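Local coordinates for protein putative L-alanine-DL-glutamate epimerase (Burkholderia xenovorans, PDB 3GO2) that binds magnesium ions and probably acts as a racemase or epimerase of the mandelate racemase/muconate lactonizing enzyme family, at residues R18-V23 against D353-H358; A94-K99 against N296-S301; H125-R130 against E204-G209; Q252-V257 against H263-C268. One frame throughout, in Å; residues are numbered along the deposited sequence. Where two conformers were deposited one is given.

Contact 1: R18-V23 against D353-H358; sequences RNYHFV and DELFTH
Y20 and F22 meet L355 and F356 where the N-terminal capping domain of this enolase-type fold lies against the end of the barrel domain. Y20 and F22 sit on strand 19-27, the middle strand of an antiparallel three-stranded sheet. L355 and F356 lie at and just after the short helix 352-355. All four residues are buried.

The aliphatic part is a methyl against a ring edge. CD1 of L355 lies near the plane of the Y20 ring, with Y20 CE2 the closest ring atom at 3.9 Å. CG of L355 stands beside its backbone N (chi1 -64°), and CD1 is the branch directed at the tyrosine.

The polar end of Y20 is held apart from this packing. Its OH is hydrogen-bonded to E352, at the start of the same short helix. The phenol is thus bonded at its tip to a carboxylate and touched along its rim by a methyl.

The aromatic part pairs F22 with F356. The rings are steeply inclined, planes at 71°, and their centroids are 5.9 Å apart. They meet rim to rim, and neither lies over the face of the other. F356 also brings the edge of its ring near Y20, with F356 CE2 4.4 Å from Y20 CE2.

Other parts of the fold add to the packing. F22 also packs on I384 of helix 381-386, and F356 on T377. The tightest touch between the two segments is made by F22 CE1 and F356 CE1, 3.7 Å apart.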
loop_
_atom_site.group_PDB
_atom_site.type_symbol
_atom_site.label_atom_id
_atom_site.label_comp_id
_atom_site.label_asym_id
_atom_site.label_seq_id
_atom_site.Cartn_x
_atom_site.Cartn_y
_atom_site.Cartn_z
ATOM N N ARG A 18 39.019 16.389 20.562
ATOM C CA ARG A 18 38.403 16.934 19.397
ATOM C C ARG A 18 38.599 18.453 19.466
ATOM O O ARG A 18 39.123 18.974 20.441
ATOM C CB ARG A 18 36.907 16.591 19.363
ATOM C CG ARG A 18 36.178 17.082 20.595
ATOM C CD ARG A 18 34.686 16.760 20.548
ATOM N NE ARG A 18 34.047 17.163 21.806
ATOM C CZ ARG A 18 32.741 17.082 22.047
ATOM N NH1 ARG A 18 31.908 16.590 21.120
ATOM N NH2 ARG A 18 32.266 17.476 23.228
ATOM N N ASN A 19 38.149 19.155 18.438
ATOM C CA ASN A 19 38.165 20.601 18.451
ATOM C C ASN A 19 36.760 21.148 18.496
ATOM O O ASN A 19 35.801 20.461 18.114
ATOM C CB ASN A 19 38.839 21.120 17.196
ATOM C CG ASN A 19 40.295 20.709 17.123
ATOM O OD1 ASN A 19 40.997 20.749 18.135
ATOM N ND2 ASN A 19 40.750 20.326 15.937
ATOM N N TYR A 20 36.649 22.396 18.919
ATOM C CA TYR A 20 35.419 23.150 18.721
ATOM C C TYR A 20 35.614 24.072 17.544
ATOM O O TYR A 20 36.712 24.541 17.314
ATOM C CB TYR A 20 35.109 24.029 19.907
ATOM C CG TYR A 20 34.717 23.346 21.188
ATOM C CD1 TYR A 20 34.146 22.068 21.221
ATOM C CD2 TYR A 20 34.829 24.034 22.389
ATOM C CE1 TYR A 20 33.773 21.492 22.406
ATOM C CE2 TYR A 20 34.444 23.457 23.566
ATOM C CZ TYR A 20 33.913 22.193 23.569
ATOM O OH TYR A 20 33.518 21.650 24.773
ATOM N N HIS A 21 34.537 24.356 16.820
ATOM C CA HIS A 21 34.563 25.316 15.740
ATOM C C HIS A 21 33.452 26.347 15.894
ATOM O O HIS A 21 32.392 26.044 16.420
ATOM C CB HIS A 21 34.366 24.620 14.388
ATOM C CG HIS A 21 35.381 23.563 14.091
ATOM N ND1 HIS A 21 36.401 23.762 13.183
ATOM C CD2 HIS A 21 35.506 22.288 14.531
ATOM C CE1 HIS A 21 37.124 22.658 13.091
ATOM N NE2 HIS A 21 36.609 21.751 13.900
ATOM N N PHE A 22 33.697 27.546 15.378
ATOM C CA PHE A 22 32.757 28.656 15.514
ATOM C C PHE A 22 32.663 29.439 14.242
ATOM O O PHE A 22 33.657 29.538 13.511
ATOM C CB PHE A 22 33.190 29.608 16.653
ATOM C CG PHE A 22 33.446 28.921 17.935
ATOM C CD1 PHE A 22 32.403 28.603 18.779
ATOM C CD2 PHE A 22 34.726 28.545 18.304
ATOM C CE1 PHE A 22 32.642 27.917 19.969
ATOM C CE2 PHE A 22 34.964 27.875 19.496
ATOM C CZ PHE A 22 33.931 27.552 20.312
ATOM N N VAL A 23 31.463 29.952 13.976
ATOM C CA VAL A 23 31.222 30.992 12.957
ATOM C C VAL A 23 31.049 32.328 13.681
ATOM O O VAL A 23 30.332 32.421 14.674
ATOM C CB VAL A 23 29.977 30.725 12.100
ATOM C CG1 VAL A 23 29.716 31.881 11.106
ATOM C CG2 VAL A 23 30.145 29.401 11.345
ATOM N N ASP A 353 34.895 26.836 30.741
ATOM C CA ASP A 353 34.269 28.096 31.117
ATOM C C ASP A 353 35.103 29.309 30.648
ATOM O O ASP A 353 34.531 30.372 30.424
ATOM C CB ASP A 353 33.967 28.156 32.619
ATOM C CG ASP A 353 32.832 27.203 33.043
ATOM O OD1 ASP A 353 32.204 26.502 32.187
ATOM O OD2 ASP A 353 32.563 27.146 34.260
ATOM N N GLU A 354 36.412 29.127 30.478
ATOM C CA GLU A 354 37.296 30.154 29.910
ATOM C C GLU A 354 36.875 30.557 28.497
ATOM O O GLU A 354 37.059 31.700 28.102
ATOM C CB GLU A 354 38.756 29.621 29.885
ATOM C CG GLU A 354 39.864 30.627 29.527
ATOM C CD GLU A 354 41.218 29.952 29.188
ATOM O OE1 GLU A 354 41.413 28.757 29.510
ATOM O OE2 GLU A 354 42.091 30.621 28.577
ATOM N N LEU A 355 36.337 29.599 27.738
ATOM C CA LEU A 355 36.089 29.796 26.307
ATOM C C LEU A 355 34.856 30.615 26.024
ATOM O O LEU A 355 34.702 31.102 24.904
ATOM C CB LEU A 355 35.931 28.442 25.601
ATOM C CG LEU A 355 37.169 27.549 25.606
ATOM C CD1 LEU A 355 36.803 26.156 25.109
ATOM C CD2 LEU A 355 38.278 28.159 24.766
ATOM N N PHE A 356 33.966 30.753 27.010
ATOM C CA PHE A 356 32.690 31.402 26.786
ATOM C C PHE A 356 32.379 32.438 27.860
ATOM O O PHE A 356 32.802 32.303 29.013
ATOM C CB PHE A 356 31.571 30.341 26.780
ATOM C CG PHE A 356 31.759 29.266 25.727
ATOM C CD1 PHE A 356 31.402 29.510 24.409
ATOM C CD2 PHE A 356 32.327 28.041 26.042
ATOM C CE1 PHE A 356 31.573 28.537 23.432
ATOM C CE2 PHE A 356 32.487 27.066 25.080
ATOM C CZ PHE A 356 32.122 27.330 23.761
ATOM N N THR A 357 31.604 33.444 27.492
ATOM C CA THR A 357 31.256 34.502 28.435
ATOM C C THR A 357 30.334 34.008 29.552
ATOM O O THR A 357 30.495 34.403 30.717
ATOM C CB THR A 357 30.629 35.706 27.736
ATOM O OG1 THR A 357 29.504 35.277 26.965
ATOM C CG2 THR A 357 31.643 36.452 26.831
ATOM N N HIS A 358 29.392 33.126 29.206
ATOM C CA HIS A 358 28.437 32.543 30.167
ATOM C C HIS A 358 28.347 31.037 30.061
ATOM O O HIS A 358 28.455 30.460 28.977
ATOM C CB HIS A 358 27.028 33.111 29.927
ATOM C CG HIS A 358 26.962 34.596 30.052
ATOM N ND1 HIS A 358 26.917 35.234 31.280
ATOM C CD2 HIS A 358 26.946 35.572 29.115
ATOM C CE1 HIS A 358 26.874 36.541 31.082
ATOM N NE2 HIS A 358 26.876 36.776 29.781
#

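Contact 2: A94-K99 against N296-S301; sequences ALLDAK and NGVWQS
L96 reaches from helix 82-103 to V298 and W299 in the first turn of helix 298-310. The tight part is centred on one methyl. L96 CD1 lies 3.9 Å from V298 CB, and it is as close to the backbone N of W299. L96 CG stands beside its own backbone N (chi1 -70°), and the side chain extends from there to the start of the other helix.

The looser part is the second branch. L96 CD2 approaches the indole of W299 obliquely, 4.2 Å from CE3. W299 is partly exposed, whereas L96 and V298 are buried. W299 also packs on L111 of a second subunit, so this side of the contact borders a subunit interface. K99 NZ forms a salt bridge with E109 of that second subunit.

G297 is the N-cap, and its positive phi (87°) suits a residue without a side chain. Its carbonyl O accepts two bonds, one from S301 N and one from S301 OG, the latter 2.7 Å long. The hydroxyl sits above the carbonyl plane. N93 OD1 of the first helix bonds to V298 N, adding a polar tie between the two helices.

The contact thus joins the long helix of the capping domain to a barrel helix. Helix 65-76 touches L96 and W299, strand 19-27 packs on A94, and helix 323-335 meets V298 and S301.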
loop_
_atom_site.group_PDB
_atom_site.type_symbol
_atom_site.label_atom_id
_atom_site.label_comp_id
_atom_site.label_asym_id
_atom_site.label_seq_id
_atom_site.Cartn_x
_atom_site.Cartn_y
_atom_site.Cartn_z
ATOM N N ALA A 94 24.464 31.639 13.151
ATOM C CA ALA A 94 25.162 32.905 13.409
ATOM C C ALA A 94 24.292 34.078 12.973
ATOM O O ALA A 94 24.253 35.100 13.648
ATOM C CB ALA A 94 26.537 32.933 12.693
ATOM N N LEU A 95 23.556 33.897 11.871
ATOM C CA LEU A 95 22.596 34.918 11.402
ATOM C C LEU A 95 21.519 35.146 12.463
ATOM O O LEU A 95 21.150 36.291 12.757
ATOM C CB LEU A 95 21.978 34.512 10.069
ATOM C CG LEU A 95 22.778 34.719 8.793
ATOM C CD1 LEU A 95 22.176 33.983 7.601
ATOM C CD2 LEU A 95 22.843 36.213 8.488
ATOM N N LEU A 96 21.001 34.070 13.045
ATOM C CA LEU A 96 19.947 34.227 14.050
ATOM C C LEU A 96 20.462 34.988 15.265
ATOM O O LEU A 96 19.791 35.892 15.772
ATOM C CB LEU A 96 19.391 32.873 14.474
ATOM C CG LEU A 96 18.552 32.137 13.436
ATOM C CD1 LEU A 96 18.373 30.683 13.904
ATOM C CD2 LEU A 96 17.187 32.838 13.198
ATOM N N ASP A 97 21.656 34.632 15.730
ATOM C CA ASP A 97 22.255 35.328 16.866
ATOM C C ASP A 97 22.359 36.841 16.573
ATOM O O ASP A 97 22.022 37.712 17.413
ATOM C CB ASP A 97 23.639 34.770 17.153
ATOM C CG ASP A 97 24.185 35.206 18.494
ATOM O OD1 ASP A 97 23.396 35.343 19.460
ATOM O OD2 ASP A 97 25.427 35.400 18.585
ATOM N N ALA A 98 22.875 37.160 15.385
ATOM C CA ALA A 98 23.082 38.562 14.997
ATOM C C ALA A 98 21.755 39.322 14.882
ATOM O O ALA A 98 21.639 40.482 15.293
ATOM C CB ALA A 98 23.885 38.647 13.701
ATOM N N LYS A 99 20.746 38.662 14.337
ATOM C CA LYS A 99 19.432 39.252 14.220
ATOM C C LYS A 99 18.801 39.505 15.584
ATOM O O LYS A 99 18.273 40.593 15.829
ATOM C CB LYS A 99 18.527 38.368 13.383
ATOM C CG LYS A 99 17.139 38.962 13.163
ATOM C CD LYS A 99 16.360 38.206 12.089
ATOM C CE LYS A 99 15.071 38.895 11.703
ATOM N NZ LYS A 99 14.330 38.329 10.506
ATOM N N ASN A 296 21.414 21.418 11.411
ATOM C CA ASN A 296 20.327 21.890 10.519
ATOM C C ASN A 296 20.172 23.399 10.435
ATOM O O ASN A 296 19.674 23.935 9.441
ATOM C CB ASN A 296 18.992 21.265 10.941
ATOM C CG ASN A 296 18.769 19.908 10.327
ATOM O OD1 ASN A 296 18.267 19.811 9.205
ATOM N ND2 ASN A 296 19.077 18.861 11.077
ATOM N N GLY A 297 20.603 24.091 11.493
ATOM C CA GLY A 297 20.161 25.449 11.759
ATOM C C GLY A 297 18.887 25.390 12.569
ATOM O O GLY A 297 17.998 24.554 12.338
ATOM N N VAL A 298 18.765 26.283 13.539
ATOM C CA VAL A 298 17.587 26.294 14.369
ATOM C C VAL A 298 16.304 26.664 13.620
ATOM O O VAL A 298 15.235 26.149 13.967
ATOM C CB VAL A 298 17.827 27.228 15.626
ATOM C CG1 VAL A 298 16.525 27.558 16.342
ATOM C CG2 VAL A 298 18.841 26.564 16.562
ATOM N N TRP A 299 16.377 27.532 12.607
ATOM C CA TRP A 299 15.159 27.928 11.896
ATOM C C TRP A 299 14.629 26.735 11.134
ATOM O O TRP A 299 13.438 26.442 11.167
ATOM C CB TRP A 299 15.424 29.105 10.962
ATOM C CG TRP A 299 14.184 29.761 10.472
ATOM C CD1 TRP A 299 13.638 29.664 9.233
ATOM C CD2 TRP A 299 13.324 30.618 11.229
ATOM N NE1 TRP A 299 12.494 30.441 9.164
ATOM C CE2 TRP A 299 12.289 31.027 10.382
ATOM C CE3 TRP A 299 13.362 31.113 12.532
ATOM C CZ2 TRP A 299 11.273 31.897 10.814
ATOM C CZ3 TRP A 299 12.372 31.967 12.937
ATOM C CH2 TRP A 299 11.352 32.345 12.089
ATOM N N GLN A 300 15.523 26.012 10.468
ATOM C CA GLN A 300 15.124 24.800 9.778
ATOM C C GLN A 300 14.611 23.752 10.777
ATOM O O GLN A 300 13.663 23.028 10.471
ATOM C CB GLN A 300 16.295 24.232 8.960
ATOM C CG GLN A 300 16.919 25.188 7.941
ATOM C CD GLN A 300 15.903 25.961 7.129
ATOM O OE1 GLN A 300 14.988 25.369 6.554
ATOM N NE2 GLN A 300 16.014 27.291 7.132
ATOM N N SER A 301 15.205 23.707 11.968
ATOM C CA SER A 301 14.808 22.750 12.990
ATOM C C SER A 301 13.405 23.028 13.505
ATOM O O SER A 301 12.712 22.088 13.892
ATOM C CB SER A 301 15.811 22.739 14.148
ATOM O OG SER A 301 17.075 22.391 13.641
#

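Contact 3: H125-R130 against E204-G209; sequences HCPTWR and EALRDG
L206 of helix 193-210 meets P127 and C126, which lead into the short helix 128-132. From CB the leucine sets off toward the other segment. CG lies roughly anti to the backbone N, although chi1 is -150°, well short of a fully staggered 180°. CB and CG meet neither C126 nor P127 within 4.5 Å. CD1 alone reaches the proline, 4.0 Å from P127 CD. Both methyls lie about 4.3 Å from the carbonyl O of C126, which sits beside the fork of the leucine. L206 also packs on I162, I216, V147 and A151.

The peptide bond before P127, that of the C126 carbonyl, is cis, and P127 is the N-cap of the helix. The ring presents CD to L206.

The side chains of H125 and W129 lie against each other: W129 CZ2 is 3.5 Å above the imidazole plane, and H125 CB lies over the indole face. W129 N also bonds to H125 O at 3.0 Å, and H125 ND1 is hydrogen-bonded to D345. Ring, backbone and side-chain bond together hold the histidine.

H125 binds fumarate and 2-oxoglutarate in other crystals of this protein. C126 forms a backbone hydrogen bond to K163, which also binds 2-oxoglutarate. The leucine thus belongs to the helix layer outside strand 161-168, its proline partner to the loop beside the pocket for these ligands in this enolase-type barrel.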
loop_
_atom_site.group_PDB
_atom_site.type_symbol
_atom_site.label_atom_id
_atom_site.label_comp_id
_atom_site.label_asym_id
_atom_site.label_seq_id
_atom_site.Cartn_x
_atom_site.Cartn_y
_atom_site.Cartn_z
ATOM N N HIS A 125 26.417 10.805 27.578
ATOM C CA HIS A 125 27.772 10.222 27.645
ATOM C C HIS A 125 28.198 9.938 29.084
ATOM O O HIS A 125 29.308 10.320 29.541
ATOM C CB HIS A 125 28.758 11.124 26.936
ATOM C CG HIS A 125 28.354 11.388 25.517
ATOM N ND1 HIS A 125 27.674 12.526 25.145
ATOM C CD2 HIS A 125 28.432 10.610 24.410
ATOM C CE1 HIS A 125 27.385 12.454 23.855
ATOM N NE2 HIS A 125 27.838 11.307 23.385
ATOM N N CYS A 126 27.302 9.230 29.758
ATOM C CA CYS A 126 27.375 8.967 31.194
ATOM C C CYS A 126 27.233 7.478 31.430
ATOM O O CYS A 126 26.110 6.966 31.463
ATOM C CB CYS A 126 26.235 9.696 31.889
ATOM S SG CYS A 126 26.221 9.438 33.709
ATOM N N PRO A 127 28.347 6.769 31.646
ATOM C CA PRO A 127 29.731 7.202 31.938
ATOM C C PRO A 127 30.695 7.227 30.742
ATOM O O PRO A 127 31.930 7.189 30.897
ATOM C CB PRO A 127 30.186 6.153 32.971
ATOM C CG PRO A 127 29.360 4.918 32.634
ATOM C CD PRO A 127 28.207 5.302 31.772
ATOM N N THR A 128 30.139 7.315 29.536
ATOM C CA THR A 128 30.924 7.219 28.323
ATOM C C THR A 128 32.168 8.115 28.260
ATOM O O THR A 128 33.247 7.642 27.899
ATOM C CB THR A 128 30.005 7.499 27.133
ATOM O OG1 THR A 128 28.853 6.671 27.241
ATOM C CG2 THR A 128 30.699 7.313 25.810
ATOM N N TRP A 129 32.007 9.395 28.602
ATOM C CA TRP A 129 33.109 10.344 28.630
ATOM C C TRP A 129 34.183 9.979 29.660
ATOM O O TRP A 129 35.354 10.086 29.364
ATOM C CB TRP A 129 32.585 11.756 28.890
ATOM C CG TRP A 129 32.103 12.542 27.687
ATOM C CD1 TRP A 129 31.685 13.844 27.703
ATOM C CD2 TRP A 129 31.982 12.107 26.320
ATOM N NE1 TRP A 129 31.309 14.241 26.446
ATOM C CE2 TRP A 129 31.478 13.196 25.582
ATOM C CE3 TRP A 129 32.219 10.899 25.660
ATOM C CZ2 TRP A 129 31.206 13.120 24.212
ATOM C CZ3 TRP A 129 31.975 10.830 24.300
ATOM C CH2 TRP A 129 31.468 11.934 23.590
ATOM N N ARG A 130 33.785 9.539 30.847
ATOM C CA ARG A 130 34.768 9.124 31.857
ATOM C C ARG A 130 35.483 7.838 31.496
ATOM O O ARG A 130 36.588 7.585 31.956
ATOM C CB ARG A 130 34.117 9.001 33.240
ATOM C CG ARG A 130 33.665 10.338 33.787
ATOM C CD ARG A 130 32.858 10.228 35.061
ATOM N NE ARG A 130 32.282 11.511 35.426
ATOM C CZ ARG A 130 31.792 11.811 36.625
ATOM N NH1 ARG A 130 31.796 10.907 37.603
ATOM N NH2 ARG A 130 31.302 13.012 36.842
ATOM N N GLU A 204 23.067 -3.148 34.238
ATOM C CA GLU A 204 22.699 -3.577 35.613
ATOM C C GLU A 204 23.457 -2.778 36.676
ATOM O O GLU A 204 22.857 -2.369 37.687
ATOM C CB GLU A 204 22.872 -5.083 35.789
ATOM C CG GLU A 204 21.734 -5.851 35.108
ATOM C CD GLU A 204 21.897 -7.352 35.124
ATOM O OE1 GLU A 204 23.007 -7.821 35.446
ATOM O OE2 GLU A 204 20.900 -8.054 34.821
ATOM N N ALA A 205 24.735 -2.521 36.421
ATOM C CA ALA A 205 25.554 -1.675 37.299
ATOM C C ALA A 205 25.045 -0.252 37.323
ATOM O O ALA A 205 24.932 0.386 38.391
ATOM C CB ALA A 205 27.029 -1.722 36.902
ATOM N N LEU A 206 24.743 0.276 36.140
ATOM C CA LEU A 206 24.175 1.610 36.066
ATOM C C LEU A 206 22.864 1.741 36.833
ATOM O O LEU A 206 22.655 2.723 37.548
ATOM C CB LEU A 206 23.989 2.015 34.593
ATOM C CG LEU A 206 24.091 3.487 34.291
ATOM C CD1 LEU A 206 25.529 4.009 34.484
ATOM C CD2 LEU A 206 23.612 3.727 32.841
ATOM N N ARG A 207 21.978 0.742 36.699
ATOM C CA ARG A 207 20.694 0.765 37.368
ATOM C C ARG A 207 20.848 0.666 38.895
ATOM O O ARG A 207 20.110 1.327 39.648
ATOM C CB ARG A 207 19.809 -0.380 36.873
ATOM C CG ARG A 207 18.490 -0.538 37.631
ATOM C CD ARG A 207 17.709 0.779 37.658
ATOM N NE ARG A 207 17.170 1.115 36.341
ATOM C CZ ARG A 207 16.729 2.318 35.963
ATOM N NH1 ARG A 207 16.788 3.362 36.772
ATOM N NH2 ARG A 207 16.227 2.465 34.742
ATOM N N ASP A 208 21.787 -0.171 39.317
ATOM C CA ASP A 208 22.115 -0.375 40.743
ATOM C C ASP A 208 22.519 0.979 41.367
ATOM O O ASP A 208 22.109 1.292 42.482
ATOM C CB ASP A 208 23.241 -1.424 40.862
ATOM C CG ASP A 208 23.546 -1.846 42.299
ATOM O OD1 ASP A 208 22.727 -1.579 43.205
ATOM O OD2 ASP A 208 24.620 -2.472 42.508
ATOM N N GLY A 209 23.297 1.776 40.637
ATOM C CA GLY A 209 23.703 3.109 41.093
ATOM C C GLY A 209 22.648 4.196 40.957
ATOM O O GLY A 209 22.522 5.087 41.818
#

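Contact 4: Q252-V257 against H263-C268; sequences QGLAYV and HPISSC
L254 carries the contact, reaching from helix 251-259 to I265 and S267 on strand 265-267. Ahead of it, Q252 takes part in another interface. Its NE2 bonds to N284 and F281 of a fourth subunit. G253 follows, its N bonded to the OG of S250.

At L254 the side chain turns toward the strand. CG is anti to the backbone N (chi1 -176°), and the two methyls part toward different residues. CD1 lies 4.0 Å from I265 CG2, and the leucine and isoleucine run antiparallel alongside each other. CD2 goes to S267, 3.6 Å from its CB and 3.4 Å from its OG. F280 of helix 273-282 and I246 also touch this leucine.

Y256 lies at a subunit interface, where R258 of the fourth subunit makes a cation-pi contact with its ring. V257 closes the segment. Its side chain is only loosely near the strand and packs instead on L233, P226 and I246. Its N bonds to G253 O at 3.0 Å.

Helix and strand belong to one beta-alpha-beta unit, strand 243-245, helix 251-259 and strand 265-267. This is the repeating element of the TIM-type barrel. E245, a magnesium ligand, has its side chain about 6 Å from that of S267, so this packing lies near the metal site.

The chemistry is apolar packing with one buried hydroxyl at its end. A methyl lies against S267 OG, but the hydrogen bond of this hydroxyl is made to the I246 carbonyl, not to the helix.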
loop_
_atom_site.group_PDB
_atom_site.type_symbol
_atom_site.label_atom_id
_atom_site.label_comp_id
_atom_site.label_asym_id
_atom_site.label_seq_id
_atom_site.Cartn_x
_atom_site.Cartn_y
_atom_site.Cartn_z
ATOM N N GLN A 252 12.511 1.410 6.597
ATOM C CA GLN A 252 11.801 0.113 6.706
ATOM C C GLN A 252 12.402 -0.775 7.815
ATOM O O GLN A 252 11.675 -1.367 8.622
ATOM C CB GLN A 252 11.786 -0.598 5.327
ATOM C CG GLN A 252 11.268 -1.997 5.310
ATOM C CD GLN A 252 11.492 -2.718 3.951
ATOM O OE1 GLN A 252 11.691 -2.091 2.911
ATOM N NE2 GLN A 252 11.497 -4.037 3.991
ATOM N N GLY A 253 13.726 -0.849 7.886
ATOM C CA GLY A 253 14.401 -1.684 8.869
ATOM C C GLY A 253 14.197 -1.137 10.278
ATOM O O GLY A 253 13.876 -1.876 11.198
ATOM N N LEU A 254 14.366 0.173 10.441
ATOM C CA LEU A 254 14.128 0.787 11.750
ATOM C C LEU A 254 12.689 0.618 12.179
ATOM O O LEU A 254 12.440 0.304 13.351
ATOM C CB LEU A 254 14.539 2.247 11.771
ATOM C CG LEU A 254 14.425 2.970 13.100
ATOM C CD1 LEU A 254 15.303 2.292 14.180
ATOM C CD2 LEU A 254 14.768 4.469 12.962
ATOM N N ALA A 255 11.744 0.792 11.249
ATOM C CA ALA A 255 10.338 0.569 11.590
ATOM C C ALA A 255 10.068 -0.874 12.032
ATOM O O ALA A 255 9.269 -1.107 12.931
ATOM C CB ALA A 255 9.409 0.974 10.437
ATOM N N TYR A 256 10.729 -1.834 11.406
ATOM C CA TYR A 256 10.591 -3.239 11.806
ATOM C C TYR A 256 11.083 -3.406 13.239
ATOM O O TYR A 256 10.435 -4.053 14.079
ATOM C CB TYR A 256 11.339 -4.182 10.822
ATOM C CG TYR A 256 11.037 -5.621 11.112
ATOM C CD1 TYR A 256 9.968 -6.259 10.484
ATOM C CD2 TYR A 256 11.748 -6.325 12.065
ATOM C CE1 TYR A 256 9.650 -7.552 10.761
ATOM C CE2 TYR A 256 11.419 -7.643 12.381
ATOM C CZ TYR A 256 10.357 -8.245 11.737
ATOM O OH TYR A 256 10.004 -9.533 12.038
ATOM N N VAL A 257 12.253 -2.840 13.527
ATOM C CA VAL A 257 12.809 -2.896 14.857
ATOM C C VAL A 257 11.847 -2.279 15.871
ATOM O O VAL A 257 11.558 -2.898 16.904
ATOM C CB VAL A 257 14.218 -2.244 14.908
ATOM C CG1 VAL A 257 14.707 -2.141 16.347
ATOM C CG2 VAL A 257 15.215 -3.085 14.033
ATOM N N HIS A 263 10.603 -1.112 24.208
ATOM C CA HIS A 263 11.116 0.182 24.635
ATOM C C HIS A 263 10.848 1.278 23.617
ATOM O O HIS A 263 10.802 1.020 22.426
ATOM C CB HIS A 263 12.626 0.111 24.782
ATOM C CG HIS A 263 13.092 -1.007 25.652
ATOM N ND1 HIS A 263 12.692 -1.128 26.956
ATOM C CD2 HIS A 263 13.904 -2.059 25.400
ATOM C CE1 HIS A 263 13.249 -2.208 27.484
ATOM N NE2 HIS A 263 13.981 -2.795 26.561
ATOM N N PRO A 264 10.745 2.520 24.078
ATOM C CA PRO A 264 10.655 3.628 23.124
ATOM C C PRO A 264 11.910 3.689 22.264
ATOM O O PRO A 264 13.015 3.503 22.787
ATOM C CB PRO A 264 10.525 4.880 24.029
ATOM C CG PRO A 264 10.039 4.312 25.361
ATOM C CD PRO A 264 10.647 2.967 25.481
ATOM N N ILE A 265 11.742 3.936 20.967
ATOM C CA ILE A 265 12.875 4.049 20.033
ATOM C C ILE A 265 13.038 5.487 19.616
ATOM O O ILE A 265 12.070 6.167 19.223
ATOM C CB ILE A 265 12.652 3.188 18.768
ATOM C CG1 ILE A 265 12.536 1.710 19.147
ATOM C CG2 ILE A 265 13.758 3.396 17.722
ATOM C CD1 ILE A 265 13.741 1.124 19.828
ATOM N N SER A 266 14.257 5.984 19.728
ATOM C CA SER A 266 14.583 7.303 19.219
ATOM C C SER A 266 15.570 7.192 18.068
ATOM O O SER A 266 16.340 6.229 17.979
ATOM C CB SER A 266 15.145 8.163 20.335
ATOM O OG SER A 266 16.367 7.652 20.778
ATOM N N SER A 267 15.532 8.159 17.170
ATOM C CA SER A 267 16.434 8.174 16.024
ATOM C C SER A 267 16.471 9.571 15.433
ATOM O O SER A 267 15.836 10.490 15.939
ATOM C CB SER A 267 15.977 7.161 14.953
ATOM O OG SER A 267 16.999 6.879 14.010
ATOM N N CYS A 268 17.227 9.711 14.361
ATOM C CA CYS A 268 17.158 10.834 13.410
ATOM C C CYS A 268 18.191 11.934 13.639
ATOM O O CYS A 268 18.160 12.915 12.891
ATOM C CB CYS A 268 15.779 11.459 13.313
ATOM S SG CYS A 268 14.416 10.298 13.058
#

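All four contacts are largely buried and mainly apolar, and none has a hydrogen bond between its two segments. Contacts 1 and 2 both join the capping domain to the barrel domain. They touch each other through V23 CG1 and A94 CB, 3.7 Å apart. Contact 1 relies on rings; contacts 2, 3 and 4 each rest on one leucine. Contact 2 also borders another subunit. Contact 4 lies within the barrel, packing a helix on its strand near a magnesium ligand. Contact 3 sets a barrel helix against the loop of a ligand-binding histidine. Contacts 1 and 4 lie on opposite sides of the chain's centre, as do contacts 2 and 3.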